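Local coordinates for periplasmic protein (Legionella pneumophila subsp. pneumophila, PDB 4FGO) that binds calcium and is probably a periplasmic cysteine protease of the bacterial transglutaminase-like (BTLCP) type, at residues Y71-V76 against C86-I91. Residues are numbered along the deposited sequence; the frame is centred on the assembly and turned at random.
Sequences YWKSPV and CEDFAI. With CA (calcium ion), chain B.
Lys73 and Asp88 mark the closest backbone approach, 5.4 Å between their CA atoms, where the loop leading into helix 75-81 passes the first turns of helix 86-99. Both oxygens of the Asp88 carboxylate bind the calcium ion, OD1 at 2.7 Å, and the backbone O of Tyr71 is a further ligand. Asp88 OD1 also accepts a nearly straight hydrogen bond from Lys73 N (2.7 Å, 167°), which reaches it from above the carboxylate plane. The Lys73 side chain bends at chi3 and chi4 and brings NZ to 3.0 Å from Asp88 OD2 in a salt bridge, again from above that plane. With metal, amide and ammonium all gripping it, the carboxylate is fixed in rotation. A water donates to both Lys73 O and Asp88 O, tying the backbones together away from the metal. Farther along, Ile91 CD1 presses on Trp72 CB at 3.4 Å and reaches CG of the indole obliquely, while Ile91 CG2 lies against Lys73 O. Glu87, also of the calcium site, sets its carboxylate at the indole edge, the two planes 83° apart, with OE1 a longer 3.2 Å from the calcium ion. Asp69 and Asp85 supply the remaining bonded oxygens, and Glu60 gives Lys73 NZ a second acidic partner. Trp72 packs against Leu188 of helix 183-192 and meets Phe159 of strand 153-160, while Glu87 touches Met122 of strand 119-126.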
loop_
_atom_site.group_PDB
_atom_site.type_symbol
_atom_site.label_atom_id
_atom_site.label_comp_id
_atom_site.label_asym_id
_atom_site.label_seq_id
_atom_site.Cartn_x
_atom_site.Cartn_y
_atom_site.Cartn_z
ATOM N N TYR A 71 3.940 -4.368 13.259
ATOM C CA TYR A 71 3.526 -5.573 12.549
ATOM C C TYR A 71 2.872 -5.320 11.197
ATOM O O TYR A 71 1.724 -4.960 11.132
ATOM C CB TYR A 71 2.538 -6.333 13.417
ATOM C CG TYR A 71 1.937 -7.565 12.778
ATOM C CD1 TYR A 71 0.629 -7.557 12.289
ATOM C CD2 TYR A 71 2.657 -8.751 12.700
ATOM C CE1 TYR A 71 0.067 -8.692 11.729
ATOM C CE2 TYR A 71 2.104 -9.891 12.144
ATOM C CZ TYR A 71 0.809 -9.858 11.661
ATOM O OH TYR A 71 0.264 -10.996 11.110
ATOM N N TRP A 72 3.576 -5.562 10.106
ATOM C CA TRP A 72 2.980 -5.356 8.783
ATOM C C TRP A 72 1.854 -6.376 8.483
ATOM O O TRP A 72 2.127 -7.560 8.284
ATOM C CB TRP A 72 4.092 -5.438 7.738
ATOM C CG TRP A 72 5.068 -4.299 7.822
ATOM C CD1 TRP A 72 4.926 -3.148 8.556
ATOM C CD2 TRP A 72 6.330 -4.187 7.143
ATOM N NE1 TRP A 72 6.024 -2.337 8.382
ATOM C CE2 TRP A 72 6.900 -2.947 7.526
ATOM C CE3 TRP A 72 7.038 -5.014 6.260
ATOM C CZ2 TRP A 72 8.142 -2.513 7.050
ATOM C CZ3 TRP A 72 8.274 -4.579 5.785
ATOM C CH2 TRP A 72 8.813 -3.341 6.186
ATOM N N LYS A 73 0.593 -5.937 8.484
ATOM C CA LYS A 73 -0.512 -6.844 8.139
ATOM C C LYS A 73 -0.403 -7.319 6.690
ATOM O O LYS A 73 -0.184 -6.508 5.786
ATOM C CB LYS A 73 -1.873 -6.164 8.303
ATOM C CG LYS A 73 -2.522 -6.296 9.656
ATOM C CD LYS A 73 -4.011 -6.042 9.527
ATOM C CE LYS A 73 -4.577 -5.349 10.749
ATOM N NZ LYS A 73 -3.685 -4.245 11.184
ATOM N N SER A 74 -0.574 -8.621 6.459
ATOM C CA SER A 74 -0.691 -9.117 5.086
ATOM C C SER A 74 -2.021 -8.629 4.534
ATOM O O SER A 74 -2.927 -8.316 5.310
ATOM C CB SER A 74 -0.604 -10.652 5.029
ATOM O OG SER A 74 -1.797 -11.281 5.471
ATOM N N PRO A 75 -2.144 -8.549 3.193
ATOM C CA PRO A 75 -3.410 -8.100 2.615
ATOM C C PRO A 75 -4.566 -8.976 3.066
ATOM O O PRO A 75 -5.605 -8.439 3.454
ATOM C CB PRO A 75 -3.172 -8.247 1.109
ATOM C CG PRO A 75 -1.713 -8.023 0.955
ATOM C CD PRO A 75 -1.099 -8.696 2.164
ATOM N N VAL A 76 -4.381 -10.296 3.055
ATOM C CA VAL A 76 -5.465 -11.201 3.434
ATOM C C VAL A 76 -5.941 -10.848 4.843
ATOM O O VAL A 76 -7.140 -10.716 5.092
ATOM C CB VAL A 76 -5.041 -12.688 3.336
ATOM C CG1 VAL A 76 -6.071 -13.589 4.009
ATOM C CG2 VAL A 76 -4.845 -13.092 1.872
ATOM N N CYS A 86 -1.492 2.899 9.133
ATOM C CA CYS A 86 -1.009 3.523 7.898
ATOM C C CYS A 86 -0.016 2.647 7.126
ATOM O O CYS A 86 -0.021 2.649 5.896
ATOM C CB CYS A 86 -0.422 4.912 8.151
ATOM S SG CYS A 86 1.033 4.871 9.247
ATOM N N GLU A 87 0.835 1.896 7.832
ATOM C CA GLU A 87 1.715 0.964 7.128
ATOM C C GLU A 87 0.876 -0.113 6.443
ATOM O O GLU A 87 1.114 -0.455 5.291
ATOM C CB GLU A 87 2.707 0.292 8.077
ATOM C CG GLU A 87 3.080 1.129 9.264
ATOM C CD GLU A 87 3.894 0.358 10.300
ATOM O OE1 GLU A 87 3.333 -0.557 10.981
ATOM O OE2 GLU A 87 5.086 0.711 10.445
ATOM N N ASP A 88 -0.102 -0.650 7.158
ATOM C CA ASP A 88 -0.925 -1.713 6.607
ATOM C C ASP A 88 -1.705 -1.266 5.370
ATOM O O ASP A 88 -1.842 -2.025 4.409
ATOM C CB ASP A 88 -1.900 -2.212 7.653
ATOM C CG ASP A 88 -1.216 -2.654 8.900
ATOM O OD1 ASP A 88 -0.149 -3.323 8.788
ATOM O OD2 ASP A 88 -1.741 -2.322 9.992
ATOM N N PHE A 89 -2.201 -0.031 5.401
ATOM C CA PHE A 89 -2.876 0.567 4.249
ATOM C C PHE A 89 -1.959 0.604 3.027
ATOM O O PHE A 89 -2.352 0.181 1.943
ATOM C CB PHE A 89 -3.362 1.986 4.568
ATOM C CG PHE A 89 -4.722 2.044 5.199
ATOM C CD1 PHE A 89 -4.973 1.433 6.425
ATOM C CD2 PHE A 89 -5.761 2.729 4.569
ATOM C CE1 PHE A 89 -6.232 1.494 6.998
ATOM C CE2 PHE A 89 -7.016 2.805 5.147
ATOM C CZ PHE A 89 -7.261 2.188 6.359
ATOM N N ALA A 90 -0.738 1.110 3.209
ATOM C CA ALA A 90 0.216 1.204 2.108
ATOM C C ALA A 90 0.528 -0.179 1.534
ATOM O O ALA A 90 0.727 -0.325 0.322
ATOM C CB ALA A 90 1.503 1.895 2.555
ATOM N N ILE A 91 0.569 -1.182 2.410
ATOM C CA ILE A 91 0.889 -2.543 2.003
ATOM C C ILE A 91 -0.162 -3.176 1.066
ATOM O O ILE A 91 0.187 -3.687 0.005
ATOM C CB ILE A 91 1.176 -3.448 3.228
ATOM C CG1 ILE A 91 2.590 -3.184 3.739
ATOM C CG2 ILE A 91 1.032 -4.922 2.860
ATOM C CD1 ILE A 91 2.828 -3.686 5.129
HETATM CA CA CA B . 0.760 -2.431 11.205
HETATM O O HOH W 1 -2.116 -4.935 4.497
#